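Local coordinates for protein fructosamine deglycase FrlB (Bacillus subtilis, PDB 3EUA) that catalyses the conversion of a range of fructosamine 6-phosphates to glucose 6-phosphate and a free amino acid, at residues G206-Y211 with I247-L252; K272-D277 with R304-E309; R49-I54 with G147-L152; K23-V28 with G101-A106; M40-Y45 with T136-L141. All blocks are in the same frame, centred on the assembly; numbering follows the deposited sequence.

Contact 1 of 5, residues G206-Y211 with I247-L252; sequences GVAYSY and IILLGL
The helical segment 206-211, bearing Val207, Ala208 and Tyr211, runs nearly antiparallel to strand 247-250 with Ile247 and Leu249, the two short axes lying at 157° to each other and approaching to 9.6 Å. This is helix-on-sheet packing in the second SIS domain. Leu249 points at the helix, and its CD1 does the touching: it lies 3.8 Å from Val207 CG1 and, less closely, 4.3 Å from Ala208 CB. Val207 holds CG1 anti to its own N (chi1 177°), which puts this methyl in front of Leu249 CD1, and the two side chains cross at about a right angle. One turn further along, Tyr211 meets Ile247, whose CD1 sits 3.5 Å from ring atom CE2 and 3.7 Å from CD2, approaching the ring obliquely. The phenol oxygen of Tyr211 goes on to a weak hydrogen bond with Leu303 O in helix 288-313, which also packs on Val207. Alternate residues Ile248 and Leu250 serve the other face of the sheet, against helix 256-269. No hydrogen bond links helix and strand here. The strand spends its backbone polar groups on Tyr197, Met199, Thr274 and Leu276, so the interface itself rests on methyl groups and one aromatic ring.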
# COMPACT_ATOMS: atom_id res chain seq x y z
N GLY A 206 -4.33 -7.85 1.48
CA GLY A 206 -4.34 -8.11 0.02
C GLY A 206 -5.63 -8.78 -0.46
O GLY A 206 -6.04 -8.54 -1.59
N VAL A 207 -6.29 -9.57 0.42
CA VAL A 207 -7.57 -10.22 0.10
C VAL A 207 -8.66 -9.16 -0.12
O VAL A 207 -9.44 -9.26 -1.07
CB VAL A 207 -7.99 -11.27 1.20
CG1 VAL A 207 -9.34 -11.89 0.92
CG2 VAL A 207 -6.93 -12.32 1.30
N ALA A 208 -8.69 -8.17 0.78
CA ALA A 208 -9.60 -7.05 0.69
C ALA A 208 -9.27 -6.24 -0.57
O ALA A 208 -10.16 -5.87 -1.37
CB ALA A 208 -9.44 -6.15 1.90
N TYR A 209 -8.00 -5.94 -0.76
CA TYR A 209 -7.57 -5.15 -1.93
C TYR A 209 -8.01 -5.83 -3.22
O TYR A 209 -8.60 -5.19 -4.12
CB TYR A 209 -6.06 -4.91 -1.87
CG TYR A 209 -5.47 -4.21 -3.09
CD1 TYR A 209 -5.71 -2.85 -3.34
CD2 TYR A 209 -4.63 -4.88 -3.94
CE1 TYR A 209 -5.16 -2.21 -4.43
CE2 TYR A 209 -4.07 -4.24 -5.06
CZ TYR A 209 -4.33 -2.91 -5.28
OH TYR A 209 -3.79 -2.28 -6.41
N SER A 210 -7.74 -7.13 -3.34
CA SER A 210 -8.12 -7.87 -4.54
C SER A 210 -9.62 -7.85 -4.72
O SER A 210 -10.15 -7.67 -5.81
CB SER A 210 -7.64 -9.32 -4.42
OG SER A 210 -7.76 -9.94 -5.69
N TYR A 211 -10.36 -8.04 -3.64
CA TYR A 211 -11.83 -8.04 -3.80
C TYR A 211 -12.28 -6.71 -4.33
O TYR A 211 -13.19 -6.63 -5.16
CB TYR A 211 -12.56 -8.33 -2.51
CG TYR A 211 -13.92 -8.95 -2.73
CD1 TYR A 211 -14.01 -10.28 -3.06
CD2 TYR A 211 -15.07 -8.24 -2.57
CE1 TYR A 211 -15.23 -10.88 -3.28
CE2 TYR A 211 -16.32 -8.85 -2.76
CZ TYR A 211 -16.37 -10.18 -3.10
OH TYR A 211 -17.57 -10.80 -3.32
N ILE A 247 -17.55 -4.63 3.67
CA ILE A 247 -17.20 -6.03 3.80
C ILE A 247 -15.99 -5.98 4.73
O ILE A 247 -14.99 -5.34 4.39
CB ILE A 247 -16.75 -6.71 2.50
CG1 ILE A 247 -17.90 -6.85 1.50
CG2 ILE A 247 -16.14 -8.10 2.81
CD1 ILE A 247 -17.39 -7.26 0.13
N ILE A 248 -16.09 -6.64 5.86
CA ILE A 248 -15.05 -6.63 6.88
C ILE A 248 -14.49 -8.01 7.13
O ILE A 248 -15.22 -8.97 7.39
CB ILE A 248 -15.64 -6.08 8.17
CG1 ILE A 248 -16.02 -4.61 7.93
CG2 ILE A 248 -14.67 -6.29 9.36
CD1 ILE A 248 -16.63 -3.87 9.13
N LEU A 249 -13.16 -8.12 7.03
CA LEU A 249 -12.50 -9.39 7.22
C LEU A 249 -11.73 -9.45 8.52
O LEU A 249 -11.02 -8.53 8.86
CB LEU A 249 -11.50 -9.66 6.10
CG LEU A 249 -12.04 -9.55 4.68
CD1 LEU A 249 -10.87 -9.74 3.70
CD2 LEU A 249 -13.22 -10.49 4.43
N LEU A 250 -11.90 -10.53 9.25
CA LEU A 250 -11.18 -10.72 10.49
C LEU A 250 -10.38 -11.99 10.32
O LEU A 250 -10.95 -13.06 10.06
CB LEU A 250 -12.09 -10.78 11.71
CG LEU A 250 -12.87 -9.49 12.01
CD1 LEU A 250 -14.26 -9.55 11.31
CD2 LEU A 250 -12.97 -9.35 13.49
N GLY A 251 -9.07 -11.87 10.43
CA GLY A 251 -8.17 -13.00 10.26
C GLY A 251 -7.72 -13.58 11.57
O GLY A 251 -8.34 -13.33 12.61
N LEU A 252 -6.65 -14.33 11.52
CA LEU A 252 -6.10 -15.01 12.70
C LEU A 252 -4.64 -14.62 12.96
O LEU A 252 -3.90 -15.29 13.73
CB LEU A 252 -6.20 -16.54 12.51
CG LEU A 252 -7.59 -17.15 12.33
CD1 LEU A 252 -7.51 -18.62 11.96
CD2 LEU A 252 -8.45 -16.95 13.60

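Contact 2 of 5, residues K272-D277 with R304-E309; sequences KLTVLD and RSYADE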
# COMPACT_ATOMS: atom_id res chain seq x y z
N LYS A 272 -25.09 -1.89 7.01
CA LYS A 272 -24.93 -2.82 5.88
C LYS A 272 -23.54 -3.43 5.92
O LYS A 272 -22.69 -3.15 5.07
CB LYS A 272 -25.17 -2.12 4.54
CG LYS A 272 -26.61 -1.54 4.28
CD LYS A 272 -26.55 -0.62 3.03
CE LYS A 272 -27.84 0.03 2.58
NZ LYS A 272 -27.60 0.94 1.39
N LEU A 273 -23.32 -4.29 6.91
CA LEU A 273 -22.00 -4.93 7.13
C LEU A 273 -22.02 -6.39 6.72
O LEU A 273 -22.97 -7.10 7.01
CB LEU A 273 -21.62 -4.88 8.61
CG LEU A 273 -21.60 -3.52 9.29
CD1 LEU A 273 -21.06 -3.68 10.69
CD2 LEU A 273 -20.73 -2.53 8.51
N THR A 274 -20.98 -6.81 6.00
CA THR A 274 -20.85 -8.20 5.58
C THR A 274 -19.57 -8.61 6.22
O THR A 274 -18.49 -8.20 5.77
CB THR A 274 -20.80 -8.35 4.06
OG1 THR A 274 -22.06 -7.94 3.51
CG2 THR A 274 -20.58 -9.77 3.69
N VAL A 275 -19.66 -9.42 7.27
CA VAL A 275 -18.50 -9.79 8.05
C VAL A 275 -18.04 -11.23 7.83
O VAL A 275 -18.82 -12.16 7.93
CB VAL A 275 -18.79 -9.62 9.58
CG1 VAL A 275 -17.56 -9.92 10.42
CG2 VAL A 275 -19.34 -8.22 9.89
N LEU A 276 -16.77 -11.40 7.49
CA LEU A 276 -16.20 -12.75 7.31
C LEU A 276 -15.14 -12.88 8.36
O LEU A 276 -14.12 -12.18 8.32
CB LEU A 276 -15.55 -12.94 5.93
CG LEU A 276 -16.49 -13.16 4.75
CD1 LEU A 276 -17.21 -11.86 4.41
CD2 LEU A 276 -15.64 -13.69 3.60
N ASP A 277 -15.40 -13.75 9.33
CA ASP A 277 -14.46 -13.94 10.44
C ASP A 277 -13.87 -15.33 10.37
O ASP A 277 -14.58 -16.33 10.53
CB ASP A 277 -15.19 -13.72 11.79
CG ASP A 277 -14.26 -13.81 13.02
OD1 ASP A 277 -13.07 -14.22 12.92
OD2 ASP A 277 -14.73 -13.47 14.13
N ARG A 304 -14.80 -15.60 -2.97
CA ARG A 304 -15.08 -15.97 -4.34
C ARG A 304 -16.51 -16.49 -4.47
O ARG A 304 -17.12 -16.25 -5.49
CB ARG A 304 -14.13 -17.03 -4.86
CG ARG A 304 -14.24 -17.27 -6.39
CD ARG A 304 -13.46 -16.23 -7.09
NE ARG A 304 -13.59 -16.25 -8.54
CZ ARG A 304 -12.81 -15.53 -9.37
NH1 ARG A 304 -12.99 -15.61 -10.68
NH2 ARG A 304 -11.82 -14.77 -8.89
N SER A 305 -17.04 -17.20 -3.48
CA SER A 305 -18.40 -17.71 -3.56
C SER A 305 -19.39 -16.54 -3.48
O SER A 305 -20.45 -16.57 -4.10
CB SER A 305 -18.65 -18.77 -2.48
OG SER A 305 -18.60 -18.22 -1.19
N TYR A 306 -19.03 -15.50 -2.72
CA TYR A 306 -19.85 -14.30 -2.60
C TYR A 306 -19.89 -13.61 -3.96
O TYR A 306 -20.95 -13.17 -4.39
CB TYR A 306 -19.32 -13.35 -1.52
CG TYR A 306 -19.65 -13.68 -0.06
CD1 TYR A 306 -19.38 -14.92 0.49
CD2 TYR A 306 -20.19 -12.70 0.78
CE1 TYR A 306 -19.67 -15.21 1.82
CE2 TYR A 306 -20.48 -12.97 2.11
CZ TYR A 306 -20.21 -14.22 2.63
OH TYR A 306 -20.51 -14.47 3.96
N ALA A 307 -18.73 -13.54 -4.62
CA ALA A 307 -18.61 -12.93 -5.95
C ALA A 307 -19.48 -13.64 -6.99
O ALA A 307 -20.16 -12.98 -7.77
CB ALA A 307 -17.13 -12.93 -6.40
N ASP A 308 -19.46 -14.97 -6.97
CA ASP A 308 -20.25 -15.80 -7.88
C ASP A 308 -21.73 -15.52 -7.76
O ASP A 308 -22.41 -15.36 -8.78
CB ASP A 308 -19.97 -17.30 -7.66
CG ASP A 308 -18.59 -17.74 -8.16
OD1 ASP A 308 -17.98 -17.08 -9.05
OD2 ASP A 308 -18.12 -18.81 -7.69
N GLU A 309 -22.22 -15.45 -6.51
CA GLU A 309 -23.63 -15.13 -6.24
C GLU A 309 -24.02 -13.71 -6.68
O GLU A 309 -25.11 -13.48 -7.22
CB GLU A 309 -23.94 -15.28 -4.74
CG GLU A 309 -23.83 -16.68 -4.17
CD GLU A 309 -24.84 -17.67 -4.76
OE1 GLU A 309 -25.92 -17.28 -5.26
OE2 GLU A 309 -24.55 -18.88 -4.70
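Thr274 and Leu276, two residues apart on strand 273-277, both direct their side chains at Tyr306 of helix 288-313, while Val275 between them points the other way. All the cross-segment contact is van der Waals in kind. The methyl of Thr274 comes up to the ring at its edge, near the ring plane, with CG2 3.6 Å from Tyr306 CE2 and 4.1 Å from CD2. With CG2 of Thr274 anti to the backbone N, it is this methyl, rather than the hydroxyl, that faces the ring. Leu276 makes the looser apolar contact, its CD1 standing 4.1 Å from Tyr306 CE2 in an oblique approach. Both strand side chains run past the tyrosine in the opposite direction to it.

Around the ring, polar and aromatic neighbours finish the packing. Ser305 OG lies in the ring plane at the opposite edge, 3.8 Å from Tyr306 CD1, and is itself hydrogen-bonded to Val302 O. Phe186 of helix 158-190 meets the tyrosine with ring planes at about 45°, and Tyr211 of helix 205-220 touches it as well. The phenol OH has a weak hydrogen bond to Glu179.

No hydrogen bond joins strand and helix; the backbones of Thr274 and Leu276 are paired with strand 246-250 in the parallel sheet of the second SIS domain. One tyrosine therefore does two jobs: its ring carbons pack against the sheet, while its oxygen has a weak hydrogen bond to another helix.

Contact 3 of 5, residues R49-I54 with G147-L152; sequences RESKSI and GTLQVL
Glu50 and Ser51, where helix 41-50 ends, pack on Leu149 of helix 137-153, and Ile54 on Leu152, so that two helices of the first SIS domain are joined just before strand 55-60. The apolar contacts are made with the two leucine branches separately: Leu149 CD1 lies 3.7 Å from Glu50 CB, and Leu149 CD2 lies 3.7 Å from Ser51 CB. Beyond CB the glutamate chain bends at chi2 (-67°) and leads away, its carboxylate being taken by Lys157, Asn155 and Tyr293.

Polar bonds shape the turn itself. Ser51 OG accepts from Ile54 N at 2.8 Å, an ST motif, and also pairs with Glu153 OE2. The N-H to acceptor angle is 140°, a bent bond. With an alanine here, Ile54 N and Glu153 OE2 would probably each lose this hydroxyl and the turn would be less firmly held, though the CB contact with Leu149 would stay. The carbonyl oxygen of Ser51 is gripped by Gln71 of the second subunit, placing the turn at the interface with that subunit. Past it, the side chains of Ile54 and Leu152 cross at about a right angle, their CD1 methyls 3.9 Å apart.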
# COMPACT_ATOMS: atom_id res chain seq x y z
N ARG A 49 7.42 -11.13 9.66
CA ARG A 49 7.37 -11.86 10.95
C ARG A 49 8.45 -12.95 11.11
O ARG A 49 8.80 -13.31 12.24
CB ARG A 49 6.00 -12.51 11.09
CG ARG A 49 4.88 -11.56 11.37
CD ARG A 49 4.62 -11.39 12.86
NE ARG A 49 5.80 -11.04 13.64
CZ ARG A 49 6.45 -11.81 14.51
NH1 ARG A 49 6.08 -13.05 14.80
NH2 ARG A 49 7.50 -11.30 15.14
N GLU A 50 8.96 -13.47 9.99
CA GLU A 50 9.90 -14.59 10.02
C GLU A 50 11.35 -14.36 9.62
O GLU A 50 12.23 -15.06 10.15
CB GLU A 50 9.39 -15.67 9.08
CG GLU A 50 8.02 -16.23 9.47
CD GLU A 50 8.07 -17.00 10.79
OE1 GLU A 50 9.11 -17.62 11.11
OE2 GLU A 50 7.04 -16.99 11.48
N SER A 51 11.60 -13.45 8.68
CA SER A 51 12.95 -13.28 8.17
C SER A 51 13.79 -12.34 9.00
O SER A 51 13.49 -11.17 9.14
CB SER A 51 12.94 -12.80 6.72
OG SER A 51 14.28 -12.64 6.28
N LYS A 52 14.88 -12.87 9.52
CA LYS A 52 15.79 -12.10 10.32
C LYS A 52 16.85 -11.44 9.44
O LYS A 52 17.35 -10.38 9.79
CB LYS A 52 16.45 -13.02 11.37
N SER A 53 17.12 -11.99 8.25
CA SER A 53 18.20 -11.50 7.40
C SER A 53 17.86 -11.06 5.98
O SER A 53 18.76 -10.65 5.25
CB SER A 53 19.22 -12.64 7.27
OG SER A 53 18.64 -13.72 6.53
N ILE A 54 16.59 -11.14 5.57
CA ILE A 54 16.23 -10.81 4.20
C ILE A 54 15.21 -9.68 4.17
O ILE A 54 14.16 -9.77 4.78
CB ILE A 54 15.68 -12.03 3.44
CG1 ILE A 54 16.72 -13.18 3.42
CG2 ILE A 54 15.28 -11.59 2.03
CD1 ILE A 54 16.18 -14.58 3.11
N GLY A 147 9.75 -22.23 1.85
CA GLY A 147 10.91 -23.01 1.41
C GLY A 147 12.16 -22.15 1.41
O GLY A 147 13.19 -22.61 1.85
N THR A 148 12.06 -20.92 0.89
CA THR A 148 13.18 -19.96 0.82
C THR A 148 13.70 -19.65 2.22
O THR A 148 14.90 -19.68 2.46
CB THR A 148 12.73 -18.71 0.04
OG1 THR A 148 12.47 -19.08 -1.33
CG2 THR A 148 13.81 -17.62 0.08
N LEU A 149 12.78 -19.40 3.15
CA LEU A 149 13.14 -19.13 4.54
C LEU A 149 13.77 -20.36 5.20
O LEU A 149 14.68 -20.23 6.00
CB LEU A 149 11.91 -18.67 5.34
CG LEU A 149 11.38 -17.27 5.07
CD1 LEU A 149 10.00 -17.02 5.74
CD2 LEU A 149 12.39 -16.24 5.50
N GLN A 150 13.29 -21.56 4.88
CA GLN A 150 13.89 -22.77 5.45
C GLN A 150 15.32 -22.98 4.90
O GLN A 150 16.28 -23.20 5.68
CB GLN A 150 13.00 -23.98 5.21
CG GLN A 150 13.39 -25.26 5.99
CD GLN A 150 14.61 -25.94 5.46
OE1 GLN A 150 14.83 -26.01 4.25
NE2 GLN A 150 15.41 -26.47 6.36
N VAL A 151 15.48 -22.87 3.58
CA VAL A 151 16.79 -23.06 2.93
C VAL A 151 17.84 -22.00 3.31
O VAL A 151 18.98 -22.35 3.63
CB VAL A 151 16.65 -23.12 1.37
CG1 VAL A 151 18.02 -23.04 0.67
CG2 VAL A 151 15.89 -24.40 0.94
N LEU A 152 17.45 -20.74 3.34
CA LEU A 152 18.39 -19.65 3.61
C LEU A 152 18.59 -19.31 5.07
O LEU A 152 19.66 -18.87 5.45
CB LEU A 152 17.96 -18.40 2.82
CG LEU A 152 17.99 -18.53 1.28
CD1 LEU A 152 17.45 -17.30 0.63
CD2 LEU A 152 19.42 -18.85 0.77

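Contact 4 of 5, residues K23-V28 with G101-A106; sequences KTIDHV and GALTIA
Leu103, the first residue of strand 103-108, reaches towards Lys23 and Ile25, which precede strand 27-32. Its course is simple to trace. From CB, which points at segment 23-28, the chain passes to CG, set anti to the backbone N (chi1 175°), and there divides into two methyls that share Lys23 NZ as a neighbour, CD2 alone going on to Lys23 CD and Ile25. CD1 lies 3.6 Å from Lys23 NZ. CD2 is 3.9 Å from the same nitrogen and 4.2 Å from Lys23 CD, so both branches rest against the far half of the lysine. Extended beyond CG, the lysine chain crosses the leucine at about a right angle. The looser neighbour of CD2 is Ile25, whose CD1 is 4.3 Å away. This last pair is plainly apolar, whereas the lysine meets the leucine through its ammonium end as well as its methylene chain, in contact alone and with no hydrogen bond.

The surroundings explain how these segments come together although strand 76-82 lies between their strands in the sheet. Leu77 of that strand touches both Ile25 and Leu103, as does Leu20 of helix 11-20, while Tyr121 of strand 121-124 touches both Lys23 and Leu103. Just ahead of Leu103, Gly101 ends helix 88-99 with positive phi in a Schellman motif. Leucine, isoleucine and lysine thus pack together beside the beginnings of strands 27-32 and 103-108, in a five-stranded parallel sheet of order 2-1-3-4-5, the flavodoxin-like alpha-beta-alpha arrangement characteristic of SIS domains.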
# COMPACT_ATOMS: atom_id res chain seq x y z
N LYS A 23 23.27 -20.10 -1.61
CA LYS A 23 23.30 -18.81 -2.29
C LYS A 23 23.15 -17.70 -1.28
O LYS A 23 22.62 -17.89 -0.18
CB LYS A 23 22.20 -18.70 -3.35
CG LYS A 23 22.42 -19.53 -4.60
CD LYS A 23 21.27 -19.30 -5.56
CE LYS A 23 21.41 -20.05 -6.88
NZ LYS A 23 20.06 -20.21 -7.55
N THR A 24 23.65 -16.54 -1.64
CA THR A 24 23.56 -15.41 -0.73
C THR A 24 22.51 -14.49 -1.28
O THR A 24 22.70 -13.88 -2.32
CB THR A 24 24.88 -14.68 -0.62
OG1 THR A 24 25.12 -13.98 -1.85
CG2 THR A 24 26.02 -15.68 -0.30
N ILE A 25 21.42 -14.39 -0.56
CA ILE A 25 20.29 -13.54 -0.93
C ILE A 25 20.03 -12.63 0.25
O ILE A 25 19.86 -13.12 1.37
CB ILE A 25 18.98 -14.34 -1.16
CG1 ILE A 25 19.10 -15.37 -2.29
CG2 ILE A 25 17.86 -13.40 -1.47
CD1 ILE A 25 19.54 -14.80 -3.65
N ASP A 26 19.97 -11.33 0.02
CA ASP A 26 19.69 -10.41 1.12
C ASP A 26 18.41 -9.60 0.92
O ASP A 26 18.07 -8.78 1.77
CB ASP A 26 20.88 -9.47 1.37
CG ASP A 26 21.17 -8.49 0.22
OD1 ASP A 26 20.37 -8.29 -0.69
OD2 ASP A 26 22.27 -7.89 0.26
N HIS A 27 17.71 -9.82 -0.20
CA HIS A 27 16.52 -9.02 -0.52
C HIS A 27 15.56 -9.84 -1.35
O HIS A 27 15.98 -10.46 -2.32
CB HIS A 27 16.95 -7.78 -1.36
CG HIS A 27 16.08 -6.56 -1.22
ND1 HIS A 27 16.59 -5.30 -0.94
CD2 HIS A 27 14.73 -6.39 -1.34
CE1 HIS A 27 15.61 -4.42 -0.91
NE2 HIS A 27 14.47 -5.05 -1.14
N VAL A 28 14.27 -9.84 -0.98
CA VAL A 28 13.23 -10.48 -1.77
C VAL A 28 12.31 -9.37 -2.34
O VAL A 28 11.97 -8.43 -1.62
CB VAL A 28 12.39 -11.48 -0.96
CG1 VAL A 28 11.34 -12.08 -1.87
CG2 VAL A 28 13.25 -12.60 -0.42
N GLY A 101 21.15 -9.20 -12.62
CA GLY A 101 21.80 -10.30 -11.90
C GLY A 101 20.94 -10.95 -10.82
O GLY A 101 21.39 -11.83 -10.10
N ALA A 102 19.69 -10.54 -10.70
CA ALA A 102 18.82 -11.13 -9.69
C ALA A 102 18.38 -12.55 -10.06
O ALA A 102 18.35 -12.92 -11.24
CB ALA A 102 17.59 -10.25 -9.45
N LEU A 103 18.10 -13.34 -9.02
CA LEU A 103 17.57 -14.67 -9.16
C LEU A 103 16.07 -14.46 -9.34
O LEU A 103 15.44 -13.76 -8.54
CB LEU A 103 17.84 -15.49 -7.90
CG LEU A 103 17.25 -16.91 -7.80
CD1 LEU A 103 17.78 -17.80 -8.91
CD2 LEU A 103 17.59 -17.47 -6.41
N THR A 104 15.50 -15.02 -10.40
CA THR A 104 14.09 -14.83 -10.70
C THR A 104 13.30 -16.12 -10.77
O THR A 104 13.74 -17.10 -11.37
CB THR A 104 13.88 -14.10 -12.07
OG1 THR A 104 14.57 -14.79 -13.11
CG2 THR A 104 14.38 -12.68 -12.00
N ILE A 105 12.13 -16.10 -10.15
CA ILE A 105 11.23 -17.22 -10.18
C ILE A 105 9.85 -16.67 -10.51
O ILE A 105 9.38 -15.75 -9.85
CB ILE A 105 11.23 -18.01 -8.87
CG1 ILE A 105 10.24 -19.18 -9.00
CG2 ILE A 105 10.88 -17.06 -7.70
CD1 ILE A 105 10.40 -20.32 -8.00
N ALA A 106 9.22 -17.22 -11.55
CA ALA A 106 7.92 -16.79 -11.97
C ALA A 106 6.90 -17.89 -11.77
O ALA A 106 7.19 -19.06 -12.04
CB ALA A 106 7.98 -16.40 -13.47

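Contact 5 of 5, residues M40-Y45 with T136-L141; sequences MYPSKY and TNYGVL
The ring of Tyr138 is met at its edge by Pro42, whose CG lies near the ring plane and 4.2 Å from CE1, the proline and tyrosine side chains crossing at about a right angle. Ile39, Leu297 and Asn300 also touch this tyrosine, the last two from helix 288-313 of the second SIS domain. A second flat group, the amide of Asn137, turns back on its own helix: OD1 accepts from Tyr138 N at 2.8 Å, with the donor 38° out of the carbonyl plane.

One turn along the helix, Leu141 fits against segment 40-45. Its CG sits 3.4 Å from Ser43 OG, a van der Waals contact rather than a hydrogen bond. Leu141 CD2 lies 3.6 Å from CG of Met40, which is present as selenomethionine. Leu141 holds CG anti to the backbone N (chi1 177°), which carries the fork of the leucine out towards the other helix. Cutting this side chain back to an alanine is likely to open a gap between helix 137-153 and the side chains of Met40 and Ser43, which would lose their apolar neighbour. Both of those residues also lean on Phe30 of strand 27-32, so the helix pair is packed against the sheet.

Thr136 stands at the N-cap of helix 137-153, with a weak capping bond from Gly139 N to its OG1. Capped helix, a proline on its neighbour and side chains in van der Waals contact together make a helix-helix pair flanking the parallel sheet of the first SIS domain, at its junction with the second.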
# COMPACT_ATOMS: atom_id res chain seq x y z
N MSE A 40 0.37 -11.66 -3.09
CA MSE A 40 1.67 -11.62 -2.42
C MSE A 40 1.73 -10.89 -1.09
O MSE A 40 2.75 -10.94 -0.39
CB MSE A 40 2.71 -11.02 -3.35
CG MSE A 40 3.10 -11.97 -4.49
SE MSE A 40 4.14 -11.12 -5.85
CE MSE A 40 3.99 -12.56 -7.10
N TYR A 41 0.64 -10.21 -0.72
CA TYR A 41 0.62 -9.45 0.51
C TYR A 41 0.86 -10.34 1.73
O TYR A 41 1.62 -9.96 2.63
CB TYR A 41 -0.66 -8.62 0.65
CG TYR A 41 -0.70 -7.38 -0.22
CD1 TYR A 41 -0.51 -7.44 -1.59
CD2 TYR A 41 -1.02 -6.16 0.31
CE1 TYR A 41 -0.58 -6.30 -2.39
CE2 TYR A 41 -1.10 -5.02 -0.48
CZ TYR A 41 -0.89 -5.09 -1.82
OH TYR A 41 -0.96 -3.97 -2.61
N PRO A 42 0.22 -11.51 1.79
CA PRO A 42 0.47 -12.42 2.92
C PRO A 42 1.94 -12.86 3.00
O PRO A 42 2.50 -13.00 4.07
CB PRO A 42 -0.40 -13.62 2.58
CG PRO A 42 -1.40 -13.12 1.67
CD PRO A 42 -0.83 -12.03 0.90
N SER A 43 2.57 -13.07 1.85
CA SER A 43 4.00 -13.45 1.83
C SER A 43 4.89 -12.34 2.38
O SER A 43 5.95 -12.63 2.95
CB SER A 43 4.41 -13.86 0.44
OG SER A 43 3.79 -15.10 0.10
N LYS A 44 4.52 -11.07 2.13
CA LYS A 44 5.27 -9.93 2.69
C LYS A 44 5.09 -9.97 4.21
O LYS A 44 6.06 -9.80 4.98
CB LYS A 44 4.83 -8.61 2.02
CG LYS A 44 5.32 -7.29 2.64
CD LYS A 44 6.79 -7.19 2.92
CE LYS A 44 7.16 -5.83 3.54
NZ LYS A 44 8.55 -5.79 4.09
N TYR A 45 3.88 -10.25 4.68
CA TYR A 45 3.63 -10.36 6.11
C TYR A 45 4.47 -11.48 6.72
O TYR A 45 5.09 -11.28 7.76
CB TYR A 45 2.16 -10.60 6.37
CG TYR A 45 1.80 -10.54 7.80
CD1 TYR A 45 1.40 -9.33 8.38
CD2 TYR A 45 1.79 -11.67 8.58
CE1 TYR A 45 1.03 -9.28 9.73
CE2 TYR A 45 1.42 -11.64 9.88
CZ TYR A 45 1.05 -10.43 10.46
OH TYR A 45 0.69 -10.41 11.80
N THR A 136 -2.74 -24.27 -5.63
CA THR A 136 -3.24 -23.02 -6.20
C THR A 136 -2.13 -21.97 -6.17
O THR A 136 -1.07 -22.18 -5.61
CB THR A 136 -4.45 -22.45 -5.41
OG1 THR A 136 -4.03 -22.15 -4.09
CG2 THR A 136 -5.71 -23.42 -5.39
N ASN A 137 -2.39 -20.83 -6.79
CA ASN A 137 -1.41 -19.73 -6.82
C ASN A 137 -0.96 -19.37 -5.38
O ASN A 137 0.24 -19.29 -5.08
CB ASN A 137 -1.91 -18.52 -7.62
CG ASN A 137 -3.26 -17.95 -7.13
OD1 ASN A 137 -3.88 -18.48 -6.22
ND2 ASN A 137 -3.69 -16.84 -7.75
N TYR A 138 -1.90 -19.22 -4.46
CA TYR A 138 -1.50 -18.96 -3.07
C TYR A 138 -0.67 -20.11 -2.47
O TYR A 138 0.27 -19.87 -1.65
CB TYR A 138 -2.72 -18.76 -2.21
CG TYR A 138 -3.36 -17.37 -2.23
CD1 TYR A 138 -2.84 -16.35 -1.45
CD2 TYR A 138 -4.54 -17.14 -2.93
CE1 TYR A 138 -3.42 -15.10 -1.40
CE2 TYR A 138 -5.16 -15.86 -2.88
CZ TYR A 138 -4.58 -14.85 -2.13
OH TYR A 138 -5.15 -13.60 -2.07
N GLY A 139 -1.02 -21.36 -2.83
CA GLY A 139 -0.31 -22.54 -2.32
C GLY A 139 1.11 -22.60 -2.76
O GLY A 139 2.02 -22.74 -1.94
N VAL A 140 1.31 -22.46 -4.07
CA VAL A 140 2.64 -22.52 -4.68
C VAL A 140 3.51 -21.38 -4.18
O VAL A 140 4.68 -21.56 -3.94
CB VAL A 140 2.53 -22.52 -6.25
CG1 VAL A 140 3.86 -22.21 -6.92
CG2 VAL A 140 1.94 -23.87 -6.77
N LEU A 141 2.91 -20.21 -4.01
CA LEU A 141 3.64 -19.04 -3.52
C LEU A 141 4.19 -19.33 -2.12
O LEU A 141 5.36 -19.03 -1.83
CB LEU A 141 2.74 -17.81 -3.51
CG LEU A 141 3.34 -16.50 -2.94
CD1 LEU A 141 4.75 -16.29 -3.45
CD2 LEU A 141 2.43 -15.32 -3.33

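Contacts 3, 4 and 5 belong to the first SIS domain, contacts 1 and 2 to the second. Contacts 3 and 5 join the same two helices, 41-50 and 137-153, at different points, while 1 and 2 use neighbouring strands of one sheet. Contact 4 alone is partly buried and admits a lysine; the others are buried. Contacts 1 and 5 lie nearest the centre of the chain and touch across the domain boundary, where Gly206 CA is 3.7 Å from Tyr41 CG. All five are held across their segments by van der Waals contact; in contacts 3 and 5 polar bonds within a segment shape a turn facing the second subunit and a helix start.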